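Local coordinates for protein seryl-tRNA synthetase, cytoplasmic (Candida albicans, PDB 3QO8) that catalyses the two-step attachment of serine to tRNA(Ser), first activating serine with ATP to seryl-adenylate and then transferring it to the acceptor end of the tRNA, at residues 162-167 with 290-295; 218-223 with 378-383; 304-309 with 396-401. All blocks are in the same frame, centred on the assembly; numbering follows the deposited sequence. Where two conformers were deposited one is given.

In the fold
Contact 3 is core. It joins two neighbouring antiparallel strands of the large mixed sheet of the class II catalytic domain, and backbone hydrogen bonds carry it. Contact 2 lies at the surface. There a loop meets a short helix through one hydrogen bond from an asparagine side-chain amide, and a leucine. Contact 1 is mostly buried but lies on the other side of the chain's centre from contact 3. It is mainly apolar across the two segments, while its loop 290-295 binds the adenine of the ligand. Contacts 2 and 3 touch each other: S378 and E382 of the helix region bond to V398 and Y397 of segment 396-401. Contact 1 stays apart, its nearest atoms about 15 Å from contact 2.

Contact 1: residues 162-167 with 290-295; sequences DGYDPE and WGIFRV. With SSA (5'-O-(N-(L-seryl)-sulfamoyl)adenosine), chain B.
P166 packs on the indole of W290, and Y164 runs beside the backbone of the same loop. CB of P166 is 3.5 Å from CZ2 of W290, and the two side chains cross at about a right angle. The hydroxyl of Y164 lies over a face of the indole, 3.8 Å from CD1 of W290. Along the phenol, CD1 of Y164 meets CG2 of I292 at 3.8 Å, and the two side chains lie alongside, pointing opposite ways. CD of P166 also sits over the centre of one face of the Y164 ring. A chi1 of 90° sends the phenol of Y164 across to G291 and I292. G291 has a positive phi of 99°, suited to a residue without a side chain. W290 is poorly ordered, so its packing is less certain. Further out, L158 and L180 touch both Y164 and I292. At the far end of the loop, V295 N donates to N1 of the ligand at 2.9 Å, and V295 O accepts from N6 at 2.9 Å. This backbone pair reads the adenine edge of the seryl-adenylate analogue. The recognition is thus polar, while the contact behind it is mainly apolar packing.

Contact 2: residues 218-223 with 378-383; sequences MAKTAQ and SRNLEI
K220 and N380 cross at about a right angle, and the amide of N380 reaches over to the backbone of K220. ND2 of N380 donates to O of K220 at 2.8 Å. The bond is bent, with an angle of 138° at the hydrogen. It meets the carbonyl from the side, at a C=O...donor angle of 105°, and the acceptor is tilted out of the N380 amide plane. The same nitrogen lies 3.5 Å from CB of K220. CG of N380 stands opposite its own backbone N (chi1 -155°), which swings the amide out from the helix to the loop. The start of the K220 side chain faces the helix, but its amine end leads away. On the way CD of K220 passes 3.7 Å from O of N380. The helix is 376-381 of the catalytic domain. It ends in a Schellman motif, with E382 at positive phi and I383 N bonded back to S378 O. The loop joins helices 215-218 and 224-229, and M218 O receives both T221 N and A222 N. L381, in the last turn of the helix, adds the apolar part. Its CD2 is 3.9 Å from CB of K220, and its CD1 is 4.5 Å from CB of T221. OG1 of T221 bonds to S252 on helix 248-252, and L381 touches S252 as well. The side chain of T221 is about 9 Å from the bound seryl-adenylate analogue.

Contact 3: residues 304-309 with 396-401; sequences FVLTEP and KYVHCL
The H399 imidazole carries P309 on one face. CA of P309 sits over the ring centre, 3.4 Å from the centroid and 4° off the normal, a CH-pi contact. CB of P309 lies 3.5 Å from NE2 of H399. The ring is held from outside as well, by a hydrogen bond between its ND1 and OG of S312. The F304 ring has O of L401 over one face, offset toward the rim. CB of C400 reaches CZ of F304 obliquely at 3.8 Å, and its SG makes an oblique sulfur-aromatic contact with the same ring. CG of F304 is turned opposite its backbone N (chi1 -172°), which lays the ring alongside the neighbouring strand.

Between these groups, strands 297-307 and 399-404 pair antiparallel in the class II synthetase sheet. V305 with L401 and T307 with H399 are hydrogen-bonded pairs. L306 with C400 is the non-hydrogen-bonded pair between them. All four backbone bonds are short and nearly straight, with H399 N to T307 O at 2.9 Å. V305, T307, H399 and L401 share one face of the sheet, where CG2 of T307 meets CD1 of L401 at 3.8 Å. That face packs on helix 312-329. L306 and C400 lie on the other face, and CD2 of L306 touches CG2 of V398. OG1 of T307 is taken up by O of E308. Backbone bonds therefore set the pairing, and rings and aliphatic groups pack on its two faces. Past the strand ends, at the margin, OE2 of E308 and NZ of K396 meet through a water, not in a direct salt bridge.

Contact 1: residues 162-167 with 290-295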
# COMPACT_ATOMS: atom_id res chain seq x y z
N ASP A 162 12.12 -21.52 0.58
CA ASP A 162 12.71 -20.24 0.21
C ASP A 162 11.61 -19.34 -0.38
O ASP A 162 11.80 -18.73 -1.44
CB ASP A 162 13.83 -20.43 -0.81
CG ASP A 162 14.68 -19.18 -0.99
OD1 ASP A 162 14.77 -18.37 -0.04
OD2 ASP A 162 15.26 -19.03 -2.09
N GLY A 163 10.47 -19.26 0.29
CA GLY A 163 9.33 -18.53 -0.23
C GLY A 163 9.07 -17.20 0.43
O GLY A 163 8.13 -16.48 0.09
N TYR A 164 9.87 -16.86 1.44
CA TYR A 164 9.78 -15.53 2.03
C TYR A 164 11.04 -15.23 2.79
O TYR A 164 11.87 -16.12 2.99
CB TYR A 164 8.52 -15.37 2.91
CG TYR A 164 8.65 -15.73 4.38
CD1 TYR A 164 8.16 -14.86 5.35
CD2 TYR A 164 9.21 -16.94 4.79
CE1 TYR A 164 8.24 -15.17 6.70
CE2 TYR A 164 9.29 -17.26 6.16
CZ TYR A 164 8.81 -16.36 7.11
OH TYR A 164 8.88 -16.63 8.46
N ASP A 165 11.20 -13.97 3.18
CA ASP A 165 12.40 -13.53 3.88
C ASP A 165 12.02 -12.64 5.06
O ASP A 165 11.88 -11.42 4.91
CB ASP A 165 13.31 -12.76 2.92
CG ASP A 165 14.75 -12.74 3.39
OD1 ASP A 165 14.98 -12.62 4.63
OD2 ASP A 165 15.64 -12.84 2.53
N PRO A 166 11.85 -13.24 6.24
CA PRO A 166 11.52 -12.43 7.41
C PRO A 166 12.73 -11.68 7.96
O PRO A 166 12.58 -10.63 8.57
CB PRO A 166 11.04 -13.47 8.44
CG PRO A 166 11.78 -14.73 8.05
CD PRO A 166 11.85 -14.69 6.53
N GLU A 167 13.93 -12.22 7.75
CA GLU A 167 15.10 -11.57 8.33
C GLU A 167 15.38 -10.22 7.66
O GLU A 167 15.56 -9.21 8.32
CB GLU A 167 16.33 -12.49 8.28
CG GLU A 167 17.60 -11.82 8.76
CD GLU A 167 18.69 -12.81 9.18
OE1 GLU A 167 18.36 -13.98 9.50
OE2 GLU A 167 19.88 -12.41 9.18
N TRP A 290 6.30 -15.23 14.30
CA TRP A 290 7.01 -15.57 13.07
C TRP A 290 6.05 -16.08 12.00
O TRP A 290 5.01 -16.67 12.30
CB TRP A 290 8.13 -16.57 13.36
CG TRP A 290 9.45 -16.28 12.66
CD1 TRP A 290 10.21 -17.16 11.95
CD2 TRP A 290 10.15 -15.02 12.62
NE1 TRP A 290 11.34 -16.53 11.47
CE2 TRP A 290 11.32 -15.22 11.87
CE3 TRP A 290 9.89 -13.75 13.15
CZ2 TRP A 290 12.25 -14.20 11.63
CZ3 TRP A 290 10.81 -12.73 12.91
CH2 TRP A 290 11.97 -12.96 12.16
N GLY A 291 6.40 -15.81 10.75
CA GLY A 291 5.56 -16.18 9.62
C GLY A 291 4.74 -15.01 9.11
O GLY A 291 4.89 -13.87 9.58
N ILE A 292 3.86 -15.29 8.15
CA ILE A 292 3.03 -14.24 7.54
C ILE A 292 1.57 -14.46 7.92
O ILE A 292 0.65 -14.11 7.17
CB ILE A 292 3.18 -14.22 6.00
CG1 ILE A 292 2.89 -15.61 5.41
CG2 ILE A 292 4.57 -13.76 5.61
CD1 ILE A 292 2.90 -15.63 3.89
N PHE A 293 1.37 -15.04 9.10
CA PHE A 293 0.03 -15.31 9.60
C PHE A 293 -0.60 -14.05 10.13
O PHE A 293 -1.76 -13.77 9.87
CB PHE A 293 0.06 -16.39 10.70
CG PHE A 293 -1.30 -16.68 11.30
CD1 PHE A 293 -2.09 -17.70 10.79
CD2 PHE A 293 -1.80 -15.92 12.34
CE1 PHE A 293 -3.34 -17.97 11.32
CE2 PHE A 293 -3.05 -16.18 12.88
CZ PHE A 293 -3.82 -17.21 12.37
N ARG A 294 0.17 -13.29 10.90
CA ARG A 294 -0.31 -12.03 11.44
C ARG A 294 0.73 -10.97 11.16
O ARG A 294 1.79 -10.95 11.81
CB ARG A 294 -0.54 -12.11 12.96
CG ARG A 294 -1.05 -10.78 13.52
CD ARG A 294 -1.29 -10.82 15.03
NE ARG A 294 -2.33 -11.77 15.38
CZ ARG A 294 -3.64 -11.54 15.22
NH1 ARG A 294 -4.06 -10.39 14.72
NH2 ARG A 294 -4.51 -12.48 15.57
N VAL A 295 0.45 -10.11 10.18
CA VAL A 295 1.43 -9.13 9.71
C VAL A 295 0.82 -7.74 9.64
O VAL A 295 -0.37 -7.58 9.91
CB VAL A 295 1.98 -9.53 8.32
CG1 VAL A 295 2.92 -10.74 8.44
CG2 VAL A 295 0.81 -9.82 7.36
N10 SSA B . -13.83 -6.68 6.03
CA SSA B . -13.89 -7.75 7.02
CB SSA B . -14.12 -9.09 6.34
OG SSA B . -12.95 -9.49 5.60
C9 SSA B . -12.62 -7.79 7.82
O9 SSA B . -11.66 -7.08 7.54
N8 SSA B . -12.60 -8.64 8.84
S1 SSA B . -11.25 -9.05 9.61
O1S SSA B . -10.71 -7.99 10.41
O2S SSA B . -11.53 -10.19 10.43
O5' SSA B . -10.19 -9.50 8.59
C5' SSA B . -10.49 -10.48 7.61
C4' SSA B . -9.36 -11.52 7.58
O4' SSA B . -8.08 -10.95 7.27
C3' SSA B . -9.13 -12.22 8.90
O3' SSA B . -10.14 -13.23 9.09
C2' SSA B . -7.73 -12.79 8.69
O2' SSA B . -7.78 -13.97 7.88
C1' SSA B . -7.03 -11.70 7.88
N9 SSA B . -6.26 -10.81 8.77
C8 SSA B . -6.74 -9.94 9.68
N7 SSA B . -5.70 -9.34 10.30
C5 SSA B . -4.57 -9.84 9.76
C6 SSA B . -3.23 -9.59 9.98
N6 SSA B . -2.87 -8.69 10.91
N1 SSA B . -2.30 -10.27 9.26
C2 SSA B . -2.68 -11.16 8.34
N3 SSA B . -3.97 -11.41 8.09
C4 SSA B . -4.93 -10.77 8.80

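Contact 2: residues 218-223 with 378-383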
# COMPACT_ATOMS: atom_id res chain seq x y z
N MET A 218 -13.37 7.98 6.06
CA MET A 218 -13.02 6.83 6.89
C MET A 218 -13.84 6.86 8.18
O MET A 218 -14.37 5.84 8.64
CB MET A 218 -11.51 6.81 7.19
CG MET A 218 -11.07 5.68 8.13
SD MET A 218 -11.30 4.02 7.45
CE MET A 218 -9.80 3.89 6.46
N ALA A 219 -13.97 8.05 8.74
CA ALA A 219 -14.69 8.23 10.00
C ALA A 219 -16.16 7.80 9.88
O ALA A 219 -16.79 7.48 10.89
CB ALA A 219 -14.59 9.68 10.47
N LYS A 220 -16.69 7.75 8.67
CA LYS A 220 -18.09 7.34 8.50
C LYS A 220 -18.27 5.82 8.44
O LYS A 220 -19.39 5.31 8.52
CB LYS A 220 -18.73 7.99 7.28
CG LYS A 220 -18.87 9.51 7.36
CD LYS A 220 -19.86 10.02 6.32
CE LYS A 220 -19.89 11.53 6.22
NZ LYS A 220 -19.08 12.02 5.06
N THR A 221 -17.17 5.08 8.31
CA THR A 221 -17.32 3.64 8.20
C THR A 221 -16.53 2.83 9.23
O THR A 221 -16.86 1.68 9.50
CB THR A 221 -17.05 3.15 6.76
OG1 THR A 221 -17.44 1.77 6.63
CG2 THR A 221 -15.58 3.34 6.38
N ALA A 222 -15.52 3.45 9.84
CA ALA A 222 -14.73 2.79 10.88
C ALA A 222 -15.11 3.29 12.27
O ALA A 222 -15.43 4.47 12.44
CB ALA A 222 -13.24 3.01 10.63
N GLN A 223 -15.07 2.40 13.26
CA GLN A 223 -15.37 2.81 14.63
C GLN A 223 -14.12 3.39 15.30
O GLN A 223 -13.00 3.12 14.87
CB GLN A 223 -15.97 1.64 15.45
CG GLN A 223 -15.07 0.41 15.64
CD GLN A 223 -15.78 -0.73 16.39
OE1 GLN A 223 -16.66 -1.41 15.84
NE2 GLN A 223 -15.41 -0.95 17.65
N SER A 378 -24.78 2.14 6.07
CA SER A 378 -25.47 2.81 4.98
C SER A 378 -26.26 4.03 5.46
O SER A 378 -26.40 4.99 4.71
CB SER A 378 -26.38 1.83 4.26
OG SER A 378 -27.23 1.18 5.17
N ARG A 379 -26.77 4.00 6.69
CA ARG A 379 -27.40 5.20 7.25
C ARG A 379 -26.36 6.31 7.33
O ARG A 379 -26.62 7.45 6.96
CB ARG A 379 -28.01 4.92 8.64
CG ARG A 379 -28.65 6.15 9.29
CD ARG A 379 -29.46 5.78 10.57
NE ARG A 379 -30.65 4.99 10.25
CZ ARG A 379 -30.71 3.67 10.32
NH1 ARG A 379 -29.66 2.96 10.73
NH2 ARG A 379 -31.83 3.05 9.98
N ASN A 380 -25.17 5.98 7.81
CA ASN A 380 -24.12 6.99 7.95
C ASN A 380 -23.63 7.51 6.60
O ASN A 380 -23.36 8.70 6.44
CB ASN A 380 -22.96 6.44 8.78
CG ASN A 380 -22.17 7.53 9.47
OD1 ASN A 380 -22.64 8.66 9.60
ND2 ASN A 380 -20.97 7.20 9.91
N LEU A 381 -23.57 6.62 5.62
CA LEU A 381 -23.07 6.95 4.28
C LEU A 381 -24.19 7.41 3.34
O LEU A 381 -23.94 7.76 2.19
CB LEU A 381 -22.36 5.73 3.70
CG LEU A 381 -21.05 5.39 4.43
CD1 LEU A 381 -20.66 3.92 4.22
CD2 LEU A 381 -19.93 6.33 3.98
N GLU A 382 -25.42 7.41 3.86
CA GLU A 382 -26.60 7.80 3.09
C GLU A 382 -26.74 7.02 1.79
O GLU A 382 -26.74 7.60 0.70
CB GLU A 382 -26.60 9.31 2.81
CG GLU A 382 -26.60 10.18 4.07
CD GLU A 382 -27.93 10.16 4.80
OE1 GLU A 382 -28.92 9.63 4.25
OE2 GLU A 382 -27.99 10.70 5.93
N ILE A 383 -26.85 5.70 1.92
CA ILE A 383 -27.06 4.85 0.76
C ILE A 383 -28.50 4.35 0.79
O ILE A 383 -28.82 3.36 1.46
CB ILE A 383 -26.08 3.67 0.72
CG1 ILE A 383 -24.65 4.18 0.87
CG2 ILE A 383 -26.25 2.87 -0.59
CD1 ILE A 383 -23.59 3.05 0.95

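Contact 3: residues 304-309 with 396-401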
# COMPACT_ATOMS: atom_id res chain seq x y z
N PHE A 304 -18.21 -7.87 -0.85
CA PHE A 304 -18.97 -6.77 -0.30
C PHE A 304 -20.28 -6.67 -1.05
O PHE A 304 -20.30 -6.59 -2.29
CB PHE A 304 -18.23 -5.42 -0.34
CG PHE A 304 -18.97 -4.32 0.41
CD1 PHE A 304 -18.70 -4.08 1.76
CD2 PHE A 304 -19.96 -3.59 -0.21
CE1 PHE A 304 -19.39 -3.10 2.45
CE2 PHE A 304 -20.67 -2.61 0.48
CZ PHE A 304 -20.39 -2.36 1.81
N VAL A 305 -21.38 -6.66 -0.31
CA VAL A 305 -22.70 -6.76 -0.92
C VAL A 305 -23.67 -5.76 -0.33
O VAL A 305 -23.68 -5.55 0.88
CB VAL A 305 -23.29 -8.18 -0.75
CG1 VAL A 305 -24.65 -8.28 -1.45
CG2 VAL A 305 -22.34 -9.24 -1.28
N LEU A 306 -24.47 -5.15 -1.19
CA LEU A 306 -25.56 -4.30 -0.78
C LEU A 306 -26.84 -4.98 -1.24
O LEU A 306 -26.92 -5.45 -2.38
CB LEU A 306 -25.44 -2.91 -1.44
CG LEU A 306 -24.20 -2.07 -1.18
CD1 LEU A 306 -23.04 -2.55 -2.02
CD2 LEU A 306 -24.48 -0.60 -1.54
N THR A 307 -27.82 -5.05 -0.36
CA THR A 307 -29.08 -5.70 -0.66
C THR A 307 -30.23 -4.88 -0.09
O THR A 307 -30.01 -3.95 0.69
CB THR A 307 -29.21 -7.08 0.05
OG1 THR A 307 -29.48 -6.86 1.45
CG2 THR A 307 -27.94 -7.91 -0.06
N GLU A 308 -31.44 -5.26 -0.46
CA GLU A 308 -32.63 -4.74 0.20
C GLU A 308 -32.66 -5.21 1.64
O GLU A 308 -32.21 -6.32 1.95
CB GLU A 308 -33.89 -5.22 -0.52
CG GLU A 308 -33.92 -4.90 -1.99
CD GLU A 308 -35.28 -5.14 -2.59
OE1 GLU A 308 -35.38 -5.94 -3.54
OE2 GLU A 308 -36.26 -4.52 -2.12
N PRO A 309 -33.20 -4.37 2.54
CA PRO A 309 -33.29 -4.74 3.96
C PRO A 309 -33.92 -6.13 4.15
O PRO A 309 -33.49 -6.89 5.01
CB PRO A 309 -34.19 -3.65 4.54
CG PRO A 309 -33.90 -2.45 3.68
CD PRO A 309 -33.62 -2.98 2.29
N LYS A 396 -35.30 4.91 4.18
CA LYS A 396 -34.94 3.50 4.12
C LYS A 396 -33.60 3.34 3.41
O LYS A 396 -33.38 3.87 2.32
CB LYS A 396 -36.03 2.67 3.43
CG LYS A 396 -35.71 1.19 3.37
CD LYS A 396 -36.88 0.36 2.84
CE LYS A 396 -36.90 0.35 1.32
NZ LYS A 396 -37.93 -0.57 0.78
N TYR A 397 -32.69 2.60 4.05
CA TYR A 397 -31.35 2.39 3.52
C TYR A 397 -31.14 0.94 3.11
O TYR A 397 -31.85 0.03 3.58
CB TYR A 397 -30.31 2.80 4.57
CG TYR A 397 -30.43 4.24 4.99
CD1 TYR A 397 -29.95 5.25 4.17
CD2 TYR A 397 -31.02 4.59 6.20
CE1 TYR A 397 -30.05 6.58 4.54
CE2 TYR A 397 -31.14 5.94 6.58
CZ TYR A 397 -30.64 6.92 5.74
OH TYR A 397 -30.71 8.25 6.07
N VAL A 398 -30.17 0.71 2.23
CA VAL A 398 -29.78 -0.65 1.87
C VAL A 398 -29.16 -1.32 3.09
O VAL A 398 -28.81 -0.66 4.06
CB VAL A 398 -28.71 -0.65 0.75
CG1 VAL A 398 -29.26 -0.03 -0.53
CG2 VAL A 398 -27.47 0.11 1.21
N HIS A 399 -29.03 -2.63 3.04
CA HIS A 399 -28.21 -3.31 4.03
C HIS A 399 -26.87 -3.60 3.41
O HIS A 399 -26.79 -3.89 2.21
CB HIS A 399 -28.87 -4.61 4.50
CG HIS A 399 -29.98 -4.40 5.49
ND1 HIS A 399 -30.57 -5.44 6.16
CD2 HIS A 399 -30.58 -3.27 5.93
CE1 HIS A 399 -31.50 -4.97 6.97
NE2 HIS A 399 -31.53 -3.66 6.85
N CYS A 400 -25.81 -3.49 4.21
CA CYS A 400 -24.46 -3.84 3.80
C CYS A 400 -23.97 -5.07 4.54
O CYS A 400 -24.14 -5.19 5.75
CB CYS A 400 -23.49 -2.69 4.05
SG CYS A 400 -24.09 -1.15 3.27
N LEU A 401 -23.34 -5.95 3.79
CA LEU A 401 -22.71 -7.14 4.35
C LEU A 401 -21.31 -7.20 3.82
O LEU A 401 -21.03 -6.73 2.71
CB LEU A 401 -23.47 -8.38 3.91
CG LEU A 401 -24.96 -8.47 4.25
CD1 LEU A 401 -25.80 -8.08 3.05
CD2 LEU A 401 -25.29 -9.90 4.71
O HOH W 1 -36.55 -2.60 -0.42